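Local structure of DegV family protein (Thermus thermophilus, 2DT8) at residues 154-159 with 185-190; 172-177 with 193-198; 6-11 with 26-31; 37-42 with 260-265. The protein binds a long-chain fatty acid such as palmitic acid and, at a separate site, zinc, and probably serves as a fatty-acid carrier. All blocks are in the same frame, centred on the assembly; numbering follows the deposited sequence.

Contact 1 (154-159 with 185-190); sequences FVRFSV and KPVLTL. With PLM (palmitic acid), chain C.
Phe-157 is sandwiched between Leu-188 and the tail of the bound palmitic acid. Leu-188 CB sits over one face of the ring, 3.6 Å from Phe-157 CZ, in a CH-pi contact, while palmitic acid CD lies over the centre of the opposite face, 3.8 Å from Phe-157 CE1. The ring reaches this slot because its CG stands between the backbone N and the carbonyl carbon (chi1 68°), which turns it back across the partner strand. Leu-190 CD1 adds a further apolar contact to the ring and also touches the lipid, and Val-155 CG2 approaches the terminal carbon CG of the fatty acid.

Backbone bonds fix the pair behind this slot. Leu-188 N donates to Phe-157 O at 2.7 Å, nearly straight, and Phe-157 N returns a bond to Leu-188 O at 3.0 Å. On one flank Ser-158 OG donates to Pro-186 O (2.7 Å), lying in the carbonyl plane. On the other, Val-155 O is gripped from opposite faces of its plane by Thr-189 OG1 (2.8 Å) and Arg-156 NH1 (2.9 Å).

Further out, Phe-154 lies against one face of the Arg-156 guanidinium, and strand 273-279 bonds to the other edge of strand 154-158. Two antiparallel strands thus meet at a single hydrogen-bonded bridge, docking the 185-201 hairpin on the four-stranded sheet and walling the fatty-acid pocket at its methyl end.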
loop_
_atom_site.group_PDB
_atom_site.type_symbol
_atom_site.label_atom_id
_atom_site.label_comp_id
_atom_site.label_asym_id
_atom_site.label_seq_id
_atom_site.Cartn_x
_atom_site.Cartn_y
_atom_site.Cartn_z
ATOM N N PHE A 154 -6.727 9.820 0.016
ATOM C CA PHE A 154 -6.502 10.066 -1.389
ATOM C C PHE A 154 -5.460 9.127 -1.962
ATOM O O PHE A 154 -4.500 8.785 -1.285
ATOM C CB PHE A 154 -5.997 11.500 -1.558
ATOM C CG PHE A 154 -5.701 11.878 -2.970
ATOM C CD1 PHE A 154 -6.718 12.326 -3.798
ATOM C CD2 PHE A 154 -4.406 11.772 -3.480
ATOM C CE1 PHE A 154 -6.457 12.673 -5.124
ATOM C CE2 PHE A 154 -4.141 12.116 -4.804
ATOM C CZ PHE A 154 -5.166 12.565 -5.620
ATOM N N VAL A 155 -5.677 8.706 -3.202
ATOM C CA VAL A 155 -4.695 7.895 -3.903
ATOM C C VAL A 155 -4.847 7.991 -5.412
ATOM O O VAL A 155 -5.952 7.926 -5.952
ATOM C CB VAL A 155 -4.712 6.385 -3.482
ATOM C CG1 VAL A 155 -6.117 5.798 -3.584
ATOM C CG2 VAL A 155 -3.733 5.594 -4.374
ATOM N N ARG A 156 -3.719 8.207 -6.084
ATOM C CA ARG A 156 -3.671 8.232 -7.535
ATOM C C ARG A 156 -2.359 7.597 -7.941
ATOM O O ARG A 156 -1.335 7.796 -7.288
ATOM C CB ARG A 156 -3.696 9.659 -8.094
ATOM C CG ARG A 156 -5.053 10.337 -8.071
ATOM C CD ARG A 156 -6.060 9.641 -8.975
ATOM N NE ARG A 156 -7.323 10.385 -9.046
ATOM C CZ ARG A 156 -8.249 10.393 -8.091
ATOM N NH1 ARG A 156 -8.075 9.698 -6.976
ATOM N NH2 ARG A 156 -9.364 11.102 -8.249
ATOM N N PHE A 157 -2.390 6.821 -9.011
ATOM C CA PHE A 157 -1.157 6.240 -9.524
ATOM C C PHE A 157 -1.291 5.949 -11.004
ATOM O O PHE A 157 -2.395 5.906 -11.551
ATOM C CB PHE A 157 -0.746 4.961 -8.763
ATOM C CG PHE A 157 -1.663 3.777 -8.964
ATOM C CD1 PHE A 157 -2.870 3.673 -8.266
ATOM C CD2 PHE A 157 -1.290 2.731 -9.807
ATOM C CE1 PHE A 157 -3.681 2.535 -8.401
ATOM C CE2 PHE A 157 -2.093 1.592 -9.950
ATOM C CZ PHE A 157 -3.297 1.494 -9.243
ATOM N N SER A 158 -0.146 5.807 -11.662
ATOM C CA SER A 158 -0.110 5.458 -13.076
ATOM C C SER A 158 0.829 4.261 -13.202
ATOM O O SER A 158 1.599 3.959 -12.279
ATOM C CB SER A 158 0.398 6.636 -13.907
ATOM O OG SER A 158 0.258 6.381 -15.298
ATOM N N VAL A 159 0.745 3.572 -14.340
ATOM C CA VAL A 159 1.555 2.387 -14.619
ATOM C C VAL A 159 1.973 2.410 -16.085
ATOM O O VAL A 159 1.307 3.036 -16.910
ATOM C CB VAL A 159 0.754 1.084 -14.361
ATOM C CG1 VAL A 159 0.447 0.941 -12.880
ATOM C CG2 VAL A 159 -0.557 1.101 -15.148
ATOM N N LYS A 185 -1.763 7.539 -21.199
ATOM C CA LYS A 185 -1.255 7.125 -19.887
ATOM C C LYS A 185 -2.449 7.012 -18.959
ATOM O O LYS A 185 -3.242 7.941 -18.858
ATOM C CB LYS A 185 -0.268 8.147 -19.315
ATOM C CG LYS A 185 0.883 8.494 -20.247
ATOM C CD LYS A 185 1.627 7.263 -20.754
ATOM C CE LYS A 185 2.727 7.686 -21.723
ATOM N NZ LYS A 185 3.468 6.522 -22.274
ATOM N N PRO A 186 -2.596 5.875 -18.266
ATOM C CA PRO A 186 -3.724 5.679 -17.355
ATOM C C PRO A 186 -3.504 6.270 -15.973
ATOM O O PRO A 186 -2.390 6.253 -15.454
ATOM C CB PRO A 186 -3.846 4.163 -17.294
ATOM C CG PRO A 186 -2.395 3.736 -17.306
ATOM C CD PRO A 186 -1.780 4.649 -18.372
ATOM N N VAL A 187 -4.568 6.820 -15.399
ATOM C CA VAL A 187 -4.503 7.352 -14.046
ATOM C C VAL A 187 -5.508 6.507 -13.284
ATOM O O VAL A 187 -6.685 6.417 -13.657
ATOM C CB VAL A 187 -4.868 8.841 -13.996
ATOM C CG1 VAL A 187 -4.837 9.330 -12.552
ATOM C CG2 VAL A 187 -3.863 9.635 -14.837
ATOM N N LEU A 188 -5.030 5.867 -12.229
ATOM C CA LEU A 188 -5.855 4.953 -11.449
ATOM C C LEU A 188 -5.989 5.343 -9.985
ATOM O O LEU A 188 -5.231 6.161 -9.472
ATOM C CB LEU A 188 -5.246 3.549 -11.533
ATOM C CG LEU A 188 -4.984 3.020 -12.950
ATOM C CD1 LEU A 188 -4.422 1.609 -12.870
ATOM C CD2 LEU A 188 -6.269 3.033 -13.756
ATOM N N THR A 189 -6.956 4.728 -9.312
ATOM C CA THR A 189 -7.185 4.978 -7.890
ATOM C C THR A 189 -7.748 3.690 -7.293
ATOM O O THR A 189 -7.724 2.634 -7.935
ATOM C CB THR A 189 -8.184 6.171 -7.688
ATOM O OG1 THR A 189 -8.287 6.496 -6.292
ATOM C CG2 THR A 189 -9.569 5.823 -8.222
ATOM N N LEU A 190 -8.186 3.762 -6.042
ATOM C CA LEU A 190 -8.835 2.630 -5.394
ATOM C C LEU A 190 -10.087 3.170 -4.720
ATOM O O LEU A 190 -10.074 4.273 -4.177
ATOM C CB LEU A 190 -7.944 1.980 -4.326
ATOM C CG LEU A 190 -6.845 1.028 -4.814
ATOM C CD1 LEU A 190 -5.592 1.813 -5.123
ATOM C CD2 LEU A 190 -6.557 -0.018 -3.742
HETATM C C1 PLM C . -1.296 -11.826 -2.523
HETATM O O1 PLM C . -2.309 -12.077 -1.690
HETATM O O2 PLM C . -0.820 -12.730 -3.176
HETATM C C2 PLM C . -0.756 -10.416 -2.649
HETATM C C3 PLM C . -1.618 -9.639 -3.650
HETATM C C4 PLM C . -1.067 -8.223 -3.837
HETATM C C5 PLM C . -1.970 -7.462 -4.806
HETATM C C6 PLM C . -1.501 -6.014 -4.939
HETATM C C7 PLM C . -2.393 -5.302 -5.937
HETATM C C8 PLM C . -2.086 -3.823 -5.939
HETATM C C9 PLM C . -3.208 -3.108 -6.687
HETATM C CA PLM C . -2.699 -1.790 -7.237
HETATM C CB PLM C . -2.825 -0.747 -6.143
HETATM C CC PLM C . -1.436 -0.368 -5.662
HETATM C CD PLM C . -1.262 1.134 -5.797
HETATM C CE PLM C . 0.190 1.493 -5.489
HETATM C CF PLM C . 0.415 2.993 -5.728
HETATM C CG PLM C . -0.129 3.790 -4.542
#

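Contact 2 (172-177 with 193-198); sequences GGAQAF and GRVEAA
Gly-173 N donates to Val-195 O at 2.7 Å, tying the loop that follows helix 163-168 to strand 194-201. The donor is tilted out of the carbonyl plane, and the N-H...O angle is 154°. Both glycines at this point suit the close approach: a beta carbon on Gly-172 would run into Val-195 O, and one on Gly-173 into Glu-196 OE1, which already lies 3.3 Å from Gly-173 CA. Over the same backbone the Arg-194 guanidinium lies face down, its NH2 3.5 Å from Gly-172 C. Its chain is extended from CG to NE, and Glu-196 OE2 meets the guanidinium edge in plane through a salt bridge to Arg-194 NE (2.9 Å), whose hydrogen bond is weak.

Strand 194-201 is the second arm of a beta-hairpin with strand 185-191, and residues 172-177 wind across it in tight turns held by bonds between residues three apart. Ala-174 CB rests on Val-195 CG1 at 4.1 Å, and Val-195 also touches the palmitic acid. Phe-177 has its CG anti to the carbonyl carbon (chi1 -71°), and this brings a ring face to Ala-197 CB, 3.4 Å from Phe-177 CZ. Pro-186 and Leu-188, on strand 185-191, also pack against the ring. A serine in place of Phe-177 would probably open a gap beside Ala-197 and strip the apolar cover from Pro-186 and Leu-188.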
loop_
_atom_site.group_PDB
_atom_site.type_symbol
_atom_site.label_atom_id
_atom_site.label_comp_id
_atom_site.label_asym_id
_atom_site.label_seq_id
_atom_site.Cartn_x
_atom_site.Cartn_y
_atom_site.Cartn_z
ATOM N N GLY A 172 -9.336 -4.757 -11.521
ATOM C CA GLY A 172 -10.587 -4.126 -11.134
ATOM C C GLY A 172 -11.195 -3.248 -12.218
ATOM O O GLY A 172 -11.308 -3.664 -13.369
ATOM N N GLY A 173 -11.605 -2.038 -11.842
ATOM C CA GLY A 173 -12.219 -1.116 -12.785
ATOM C C GLY A 173 -11.305 -0.595 -13.878
ATOM O O GLY A 173 -11.765 0.023 -14.839
ATOM N N ALA A 174 -10.000 -0.808 -13.740
ATOM C CA ALA A 174 -9.069 -0.343 -14.760
ATOM C C ALA A 174 -9.244 -1.163 -16.032
ATOM O O ALA A 174 -8.656 -0.865 -17.067
ATOM C CB ALA A 174 -7.627 -0.447 -14.258
ATOM N N GLN A 175 -10.058 -2.207 -15.947
ATOM C CA GLN A 175 -10.302 -3.037 -17.115
ATOM C C GLN A 175 -10.974 -2.213 -18.207
ATOM O O GLN A 175 -10.863 -2.532 -19.388
ATOM C CB GLN A 175 -11.200 -4.204 -16.750
ATOM C CG GLN A 175 -11.423 -5.169 -17.885
ATOM C CD GLN A 175 -10.830 -6.512 -17.573
ATOM O OE1 GLN A 175 -9.703 -6.819 -17.961
ATOM N NE2 GLN A 175 -11.574 -7.316 -16.826
ATOM N N ALA A 176 -11.670 -1.153 -17.804
ATOM C CA ALA A 176 -12.360 -0.289 -18.757
ATOM C C ALA A 176 -11.364 0.382 -19.700
ATOM O O ALA A 176 -11.731 0.831 -20.783
ATOM C CB ALA A 176 -13.173 0.773 -18.013
ATOM N N PHE A 177 -10.100 0.452 -19.291
ATOM C CA PHE A 177 -9.085 1.078 -20.131
ATOM C C PHE A 177 -8.421 0.102 -21.090
ATOM O O PHE A 177 -7.752 0.521 -22.027
ATOM C CB PHE A 177 -7.992 1.737 -19.278
ATOM C CG PHE A 177 -8.439 2.975 -18.547
ATOM C CD1 PHE A 177 -9.560 3.691 -18.965
ATOM C CD2 PHE A 177 -7.715 3.445 -17.455
ATOM C CE1 PHE A 177 -9.953 4.857 -18.305
ATOM C CE2 PHE A 177 -8.098 4.610 -16.788
ATOM C CZ PHE A 177 -9.221 5.316 -17.215
ATOM N N GLY A 193 -11.423 -0.341 -1.662
ATOM C CA GLY A 193 -10.416 -1.383 -1.649
ATOM C C GLY A 193 -10.140 -2.123 -2.968
ATOM O O GLY A 193 -9.410 -3.117 -3.019
ATOM N N ARG A 194 -10.757 -1.603 -4.025
ATOM C CA ARG A 194 -10.656 -2.165 -5.368
ATOM C C ARG A 194 -10.113 -1.110 -6.334
ATOM O O ARG A 194 -10.481 0.060 -6.255
ATOM C CB ARG A 194 -12.053 -2.627 -5.813
ATOM C CG ARG A 194 -12.235 -2.953 -7.292
ATOM C CD ARG A 194 -13.723 -3.228 -7.568
ATOM N NE ARG A 194 -14.089 -3.170 -8.985
ATOM C CZ ARG A 194 -14.035 -4.197 -9.828
ATOM N NH1 ARG A 194 -13.626 -5.387 -9.411
ATOM N NH2 ARG A 194 -14.392 -4.030 -11.096
ATOM N N VAL A 195 -9.247 -1.526 -7.251
ATOM C CA VAL A 195 -8.687 -0.595 -8.223
ATOM C C VAL A 195 -9.801 -0.084 -9.138
ATOM O O VAL A 195 -10.677 -0.846 -9.552
ATOM C CB VAL A 195 -7.590 -1.279 -9.071
ATOM C CG1 VAL A 195 -7.146 -0.358 -10.209
ATOM C CG2 VAL A 195 -6.397 -1.625 -8.172
ATOM N N GLU A 196 -9.765 1.209 -9.435
ATOM C CA GLU A 196 -10.756 1.822 -10.310
ATOM C C GLU A 196 -10.073 2.816 -11.226
ATOM O O GLU A 196 -8.976 3.298 -10.932
ATOM C CB GLU A 196 -11.835 2.545 -9.496
ATOM C CG GLU A 196 -12.667 1.658 -8.560
ATOM C CD GLU A 196 -13.532 0.631 -9.286
ATOM O OE1 GLU A 196 -13.690 0.725 -10.520
ATOM O OE2 GLU A 196 -14.069 -0.274 -8.602
ATOM N N ALA A 197 -10.721 3.127 -12.337
ATOM C CA ALA A 197 -10.171 4.070 -13.299
ATOM C C ALA A 197 -10.378 5.495 -12.801
ATOM O O ALA A 197 -11.395 5.800 -12.168
ATOM C CB ALA A 197 -10.849 3.881 -14.653
ATOM N N ALA A 198 -9.411 6.364 -13.093
ATOM C CA ALA A 198 -9.475 7.758 -12.685
ATOM C C ALA A 198 -8.905 8.696 -13.744
ATOM O O ALA A 198 -8.203 9.656 -13.416
ATOM C CB ALA A 198 -8.732 7.955 -11.371
#

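Contact 3 (6-11 with 26-31); sequences VTDSTS and VPLYVN
Val-26 is held by backbone bonds to the two residues that flank its bridge partner, Asp-8. Val-26 N donates to Thr-7 O at 2.9 Å, in the carbonyl plane and fairly straight (166°). Ser-9 N then reaches Val-26 O at 2.9 Å from above the carbonyl plane, a more bent bond. This is the parallel pairing of the beta-alpha-beta unit formed by strand 3-8, helix 15-18 and strand 24-32, and it is made where the first strand ends in a 3-10 turn.

Side-chain polar bonds secure that turn. Ser-9 OG accepts from Leu-28 N (3.0 Å) and is also hydrogen-bonded to Asp-39 OD2, so one hydroxyl links both strands to the neighbouring loop. Asp-8, its CG between the backbone N and the carbonyl carbon (chi1 62°), folds over its own turn: OD1 takes Thr-10 N at 2.8 Å on its anti lone pair, making an Asx turn. The other oxygen, OD2, is bonded to His-87 ND1 and Ile-88 N, which leaves both carboxylate oxygens engaged. Ser-11 N and Ser-11 OG both donate to Asp-8 O.

Apolar contacts fill in around these bonds. Leu-28 turns its two methyls to the turn, CD1 lying 3.5 Å from Asp-8 CB and CD2 3.9 Å from Thr-10 CG2. Val-6 CG1 meets Val-26 CG2 at 4.0 Å, above helix 66-76, whose Val-72 touches both valines. Leu-28 also touches the palmitic acid.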
loop_
_atom_site.group_PDB
_atom_site.type_symbol
_atom_site.label_atom_id
_atom_site.label_comp_id
_atom_site.label_asym_id
_atom_site.label_seq_id
_atom_site.Cartn_x
_atom_site.Cartn_y
_atom_site.Cartn_z
ATOM N N VAL A 6 0.897 -4.953 14.233
ATOM C CA VAL A 6 1.357 -5.957 13.287
ATOM C C VAL A 6 0.797 -5.572 11.920
ATOM O O VAL A 6 -0.322 -5.069 11.811
ATOM C CB VAL A 6 0.826 -7.375 13.636
ATOM C CG1 VAL A 6 1.157 -8.362 12.500
ATOM C CG2 VAL A 6 1.435 -7.849 14.946
ATOM N N THR A 7 1.603 -5.741 10.883
ATOM C CA THR A 7 1.135 -5.483 9.535
ATOM C C THR A 7 1.794 -6.521 8.628
ATOM O O THR A 7 2.466 -7.431 9.124
ATOM C CB THR A 7 1.462 -4.024 9.076
ATOM O OG1 THR A 7 0.818 -3.762 7.820
ATOM C CG2 THR A 7 2.970 -3.811 8.933
ATOM N N ASP A 8 1.571 -6.425 7.324
ATOM C CA ASP A 8 2.200 -7.359 6.391
ATOM C C ASP A 8 3.217 -6.585 5.554
ATOM O O ASP A 8 3.228 -5.347 5.564
ATOM C CB ASP A 8 1.144 -8.053 5.525
ATOM C CG ASP A 8 0.366 -7.088 4.676
ATOM O OD1 ASP A 8 0.937 -6.601 3.683
ATOM O OD2 ASP A 8 -0.812 -6.802 4.998
ATOM N N SER A 9 4.072 -7.304 4.830
ATOM C CA SER A 9 5.120 -6.656 4.053
ATOM C C SER A 9 4.642 -5.711 2.960
ATOM O O SER A 9 5.399 -4.831 2.539
ATOM C CB SER A 9 6.061 -7.710 3.457
ATOM O OG SER A 9 5.413 -8.500 2.490
ATOM N N THR A 10 3.405 -5.868 2.497
ATOM C CA THR A 10 2.924 -4.980 1.448
ATOM C C THR A 10 2.643 -3.564 1.939
ATOM O O THR A 10 2.268 -2.705 1.148
ATOM C CB THR A 10 1.667 -5.532 0.695
ATOM O OG1 THR A 10 0.513 -5.476 1.542
ATOM C CG2 THR A 10 1.907 -6.962 0.236
ATOM N N SER A 11 2.808 -3.309 3.236
ATOM C CA SER A 11 2.610 -1.950 3.744
ATOM C C SER A 11 3.796 -1.083 3.285
ATOM O O SER A 11 3.771 0.136 3.403
ATOM C CB SER A 11 2.490 -1.950 5.272
ATOM O OG SER A 11 3.566 -2.622 5.896
ATOM N N VAL A 26 4.674 -9.341 8.886
ATOM C CA VAL A 26 4.483 -10.705 8.409
ATOM C C VAL A 26 4.716 -10.617 6.903
ATOM O O VAL A 26 4.020 -9.885 6.203
ATOM C CB VAL A 26 3.051 -11.185 8.696
ATOM C CG1 VAL A 26 2.852 -12.580 8.138
ATOM C CG2 VAL A 26 2.783 -11.154 10.214
ATOM N N PRO A 27 5.701 -11.360 6.381
ATOM C CA PRO A 27 5.970 -11.296 4.944
ATOM C C PRO A 27 5.036 -12.016 3.994
ATOM O O PRO A 27 4.433 -13.030 4.345
ATOM C CB PRO A 27 7.385 -11.860 4.839
ATOM C CG PRO A 27 7.394 -12.904 5.898
ATOM C CD PRO A 27 6.693 -12.206 7.070
ATOM N N LEU A 28 4.907 -11.449 2.796
ATOM C CA LEU A 28 4.179 -12.082 1.708
ATOM C C LEU A 28 5.308 -12.571 0.791
ATOM O O LEU A 28 6.491 -12.236 1.011
ATOM C CB LEU A 28 3.247 -11.114 0.977
ATOM C CG LEU A 28 1.835 -11.120 1.588
ATOM C CD1 LEU A 28 1.789 -10.234 2.832
ATOM C CD2 LEU A 28 0.810 -10.662 0.560
ATOM N N TYR A 29 4.959 -13.349 -0.227
ATOM C CA TYR A 29 5.957 -13.939 -1.102
ATOM C C TYR A 29 5.725 -13.728 -2.574
ATOM O O TYR A 29 4.595 -13.569 -3.027
ATOM C CB TYR A 29 6.030 -15.448 -0.852
ATOM C CG TYR A 29 6.083 -15.812 0.604
ATOM C CD1 TYR A 29 4.919 -15.875 1.370
ATOM C CD2 TYR A 29 7.301 -16.048 1.228
ATOM C CE1 TYR A 29 4.970 -16.162 2.735
ATOM C CE2 TYR A 29 7.365 -16.335 2.593
ATOM C CZ TYR A 29 6.198 -16.389 3.333
ATOM O OH TYR A 29 6.258 -16.676 4.674
ATOM N N VAL A 30 6.829 -13.757 -3.307
ATOM C CA VAL A 30 6.831 -13.631 -4.749
ATOM C C VAL A 30 7.278 -14.985 -5.300
ATOM O O VAL A 30 8.292 -15.540 -4.866
ATOM C CB VAL A 30 7.824 -12.555 -5.217
ATOM C CG1 VAL A 30 7.851 -12.505 -6.729
ATOM C CG2 VAL A 30 7.427 -11.203 -4.650
ATOM N N ASN A 31 6.505 -15.502 -6.251
ATOM C CA ASN A 31 6.795 -16.774 -6.910
ATOM C C ASN A 31 7.351 -16.408 -8.283
ATOM O O ASN A 31 6.637 -15.846 -9.121
ATOM C CB ASN A 31 5.506 -17.591 -7.041
ATOM C CG ASN A 31 4.809 -17.767 -5.710
ATOM O OD1 ASN A 31 5.423 -18.202 -4.733
ATOM N ND2 ASN A 31 3.523 -17.431 -5.659
#

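Contact 4 (37-42 with 260-265); sequences YRDWEE and LGAVIA
Asp-39 and Val-263 meet with their side chains at about a right angle. The aspartate CG is swung opposite its own backbone N (chi1 -163°), which carries the carboxylate to the start of helix 262-268. There OD1 accepts from Val-263 N at 2.9 Å, with the donor above the carboxylate plane and the N-H...O angle 159°. Val-263 CG2, anti to its own carbonyl carbon, presses on Asp-39 CG at 3.4 Å. The second oxygen is held as well: OD2 is hydrogen-bonded to Ser-9 OG and accepts a hydrogen bond from water 1 at 2.8 Å, and that water accepts from Ile-264 N.

Gly-261 occupies the N-cap position, so the carboxylate stands at the helix N-terminus, where its negative charge would probably be favoured by the helix dipole. A leucine in place of Asp-39 would probably leave Val-263 N without its acceptor, take from Ser-9 OG one of its partners and break the water bridge to the helix. Residues 37-42 leave the edge of the N-terminal sheet, and helix 262-268 follows strand 252-259 of the other sheet; the contact thus ties the two sheet regions together.

Trp-40, its CG anti to the carbonyl carbon (chi1 -75°), lays the indole beside Gly-261: NE1 lies 3.4 Å from Gly-261 CA, and a beta carbon there would clash with it. Asp-12 steadies this pair, bonding Trp-40 NE1 through OD1 and Gly-261 N through OD2. Water 2 joins Ala-262 N to Trp-40 N, the latter weakly.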
loop_
_atom_site.group_PDB
_atom_site.type_symbol
_atom_site.label_atom_id
_atom_site.label_comp_id
_atom_site.label_asym_id
_atom_site.label_seq_id
_atom_site.Cartn_x
_atom_site.Cartn_y
_atom_site.Cartn_z
ATOM N N TYR A 37 10.262 -16.239 -2.954
ATOM C CA TYR A 37 11.084 -15.237 -2.292
ATOM C C TYR A 37 10.249 -14.323 -1.394
ATOM O O TYR A 37 9.125 -13.956 -1.710
ATOM C CB TYR A 37 11.759 -14.345 -3.342
ATOM C CG TYR A 37 12.609 -15.086 -4.344
ATOM C CD1 TYR A 37 13.917 -15.453 -4.035
ATOM C CD2 TYR A 37 12.107 -15.422 -5.602
ATOM C CE1 TYR A 37 14.708 -16.133 -4.951
ATOM C CE2 TYR A 37 12.891 -16.110 -6.529
ATOM C CZ TYR A 37 14.190 -16.457 -6.191
ATOM O OH TYR A 37 14.983 -17.125 -7.095
ATOM N N ARG A 38 10.863 -14.018 -0.237
ATOM C CA ARG A 38 10.179 -13.117 0.670
ATOM C C ARG A 38 10.238 -11.651 0.234
ATOM O O ARG A 38 11.290 -11.114 -0.088
ATOM C CB ARG A 38 10.893 -13.144 2.019
ATOM C CG ARG A 38 10.591 -14.363 2.865
ATOM C CD ARG A 38 11.204 -14.270 4.244
ATOM N NE ARG A 38 12.604 -14.681 4.307
ATOM C CZ ARG A 38 13.609 -13.860 4.603
ATOM N NH1 ARG A 38 13.374 -12.723 5.237
ATOM N NH2 ARG A 38 14.850 -14.167 4.260
ATOM N N ASP A 39 9.043 -11.039 0.291
ATOM C CA ASP A 39 8.975 -9.657 -0.146
ATOM C C ASP A 39 10.047 -8.825 0.580
ATOM O O ASP A 39 10.350 -9.106 1.741
ATOM C CB ASP A 39 7.560 -9.180 0.292
ATOM C CG ASP A 39 7.069 -7.912 -0.385
ATOM O OD1 ASP A 39 7.617 -7.518 -1.441
ATOM O OD2 ASP A 39 6.092 -7.326 0.152
ATOM N N TRP A 40 10.621 -7.847 -0.119
ATOM C CA TRP A 40 11.650 -6.938 0.409
ATOM C C TRP A 40 13.011 -7.522 0.788
ATOM O O TRP A 40 14.048 -6.950 0.448
ATOM C CB TRP A 40 11.107 -6.144 1.614
ATOM C CG TRP A 40 10.150 -5.034 1.213
ATOM C CD1 TRP A 40 8.786 -5.076 1.223
ATOM C CD2 TRP A 40 10.506 -3.743 0.704
ATOM N NE1 TRP A 40 8.269 -3.891 0.750
ATOM C CE2 TRP A 40 9.303 -3.059 0.411
ATOM C CE3 TRP A 40 11.727 -3.105 0.442
ATOM C CZ2 TRP A 40 9.284 -1.754 -0.106
ATOM C CZ3 TRP A 40 11.707 -1.809 -0.074
ATOM C CH2 TRP A 40 10.495 -1.154 -0.351
ATOM N N GLU A 41 13.075 -8.682 1.404
ATOM C CA GLU A 41 14.289 -9.311 1.917
ATOM C C GLU A 41 15.084 -10.136 0.930
ATOM O O GLU A 41 16.316 -10.169 0.989
ATOM C CB GLU A 41 13.947 -10.232 3.089
ATOM C CG GLU A 41 13.204 -9.600 4.238
ATOM C CD GLU A 41 14.087 -8.611 4.956
ATOM O OE1 GLU A 41 15.037 -9.059 5.633
ATOM O OE2 GLU A 41 13.836 -7.392 4.850
ATOM N N GLU A 42 14.426 -10.629 -0.075
ATOM C CA GLU A 42 15.022 -11.530 -1.037
ATOM C C GLU A 42 14.803 -11.274 -2.509
ATOM O O GLU A 42 15.345 -12.003 -3.338
ATOM C CB GLU A 42 14.560 -12.950 -0.743
ATOM C CG GLU A 42 14.847 -13.447 0.648
ATOM C CD GLU A 42 14.495 -14.906 0.778
ATOM O OE1 GLU A 42 13.302 -15.249 0.645
ATOM O OE2 GLU A 42 15.414 -15.722 0.994
ATOM N N LEU A 260 8.075 0.668 -4.197
ATOM C CA LEU A 260 7.037 -0.325 -3.975
ATOM C C LEU A 260 7.734 -1.636 -3.642
ATOM O O LEU A 260 8.867 -1.884 -4.092
ATOM C CB LEU A 260 6.253 -0.560 -5.265
ATOM C CG LEU A 260 5.300 0.520 -5.757
ATOM C CD1 LEU A 260 4.819 0.164 -7.154
ATOM C CD2 LEU A 260 4.126 0.616 -4.793
ATOM N N GLY A 261 7.073 -2.477 -2.863
ATOM C CA GLY A 261 7.644 -3.777 -2.576
ATOM C C GLY A 261 7.486 -4.679 -3.796
ATOM O O GLY A 261 6.688 -4.405 -4.702
ATOM N N ALA A 262 8.247 -5.769 -3.814
ATOM C CA ALA A 262 8.191 -6.715 -4.918
ATOM C C ALA A 262 6.799 -7.323 -5.063
ATOM O O ALA A 262 6.341 -7.582 -6.179
ATOM C CB ALA A 262 9.218 -7.808 -4.705
ATOM N N VAL A 263 6.109 -7.553 -3.946
ATOM C CA VAL A 263 4.771 -8.134 -4.041
ATOM C C VAL A 263 3.798 -7.168 -4.716
ATOM O O VAL A 263 3.069 -7.560 -5.631
ATOM C CB VAL A 263 4.251 -8.588 -2.657
ATOM C CG1 VAL A 263 2.756 -8.910 -2.727
ATOM C CG2 VAL A 263 5.012 -9.843 -2.219
ATOM N N ILE A 264 3.790 -5.902 -4.307
ATOM C CA ILE A 264 2.897 -4.954 -4.957
ATOM C C ILE A 264 3.309 -4.736 -6.420
ATOM O O ILE A 264 2.466 -4.709 -7.313
ATOM C CB ILE A 264 2.892 -3.584 -4.229
ATOM C CG1 ILE A 264 2.346 -3.747 -2.811
ATOM C CG2 ILE A 264 2.052 -2.573 -5.022
ATOM C CD1 ILE A 264 0.876 -4.133 -2.748
ATOM N N ALA A 265 4.611 -4.597 -6.666
ATOM C CA ALA A 265 5.108 -4.363 -8.018
ATOM C C ALA A 265 4.796 -5.511 -8.977
ATOM O O ALA A 265 4.695 -5.295 -10.189
ATOM C CB ALA A 265 6.610 -4.110 -7.986
HETATM O O HOH W 1 5.011 -5.256 -1.352
HETATM O O HOH W 2 10.884 -6.046 -2.504
#

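Contacts 1, 3 and 4 are largely buried, whereas contact 2 is partly exposed. Contacts 1 and 2 share the 185-201 hairpin and touch through its backbone bonds, such as Val-187 O to Ala-198 N; contact 1 pairs its first strand with a sheet edge, contact 2 clamps its second with a glycine-rich loop. Contacts 3 and 4, with centres about 8 Å apart, share the strand 24-32 and 35-38 neighbourhood and meet at Ser-9 and Asp-39. Their polar chemistry rests on carboxylates, hydroxyls and water at a turn and a helix start, while contact 1 combines strand pairing with an aromatic ring turned to the lipid. All four include a residue that touches the palmitic acid.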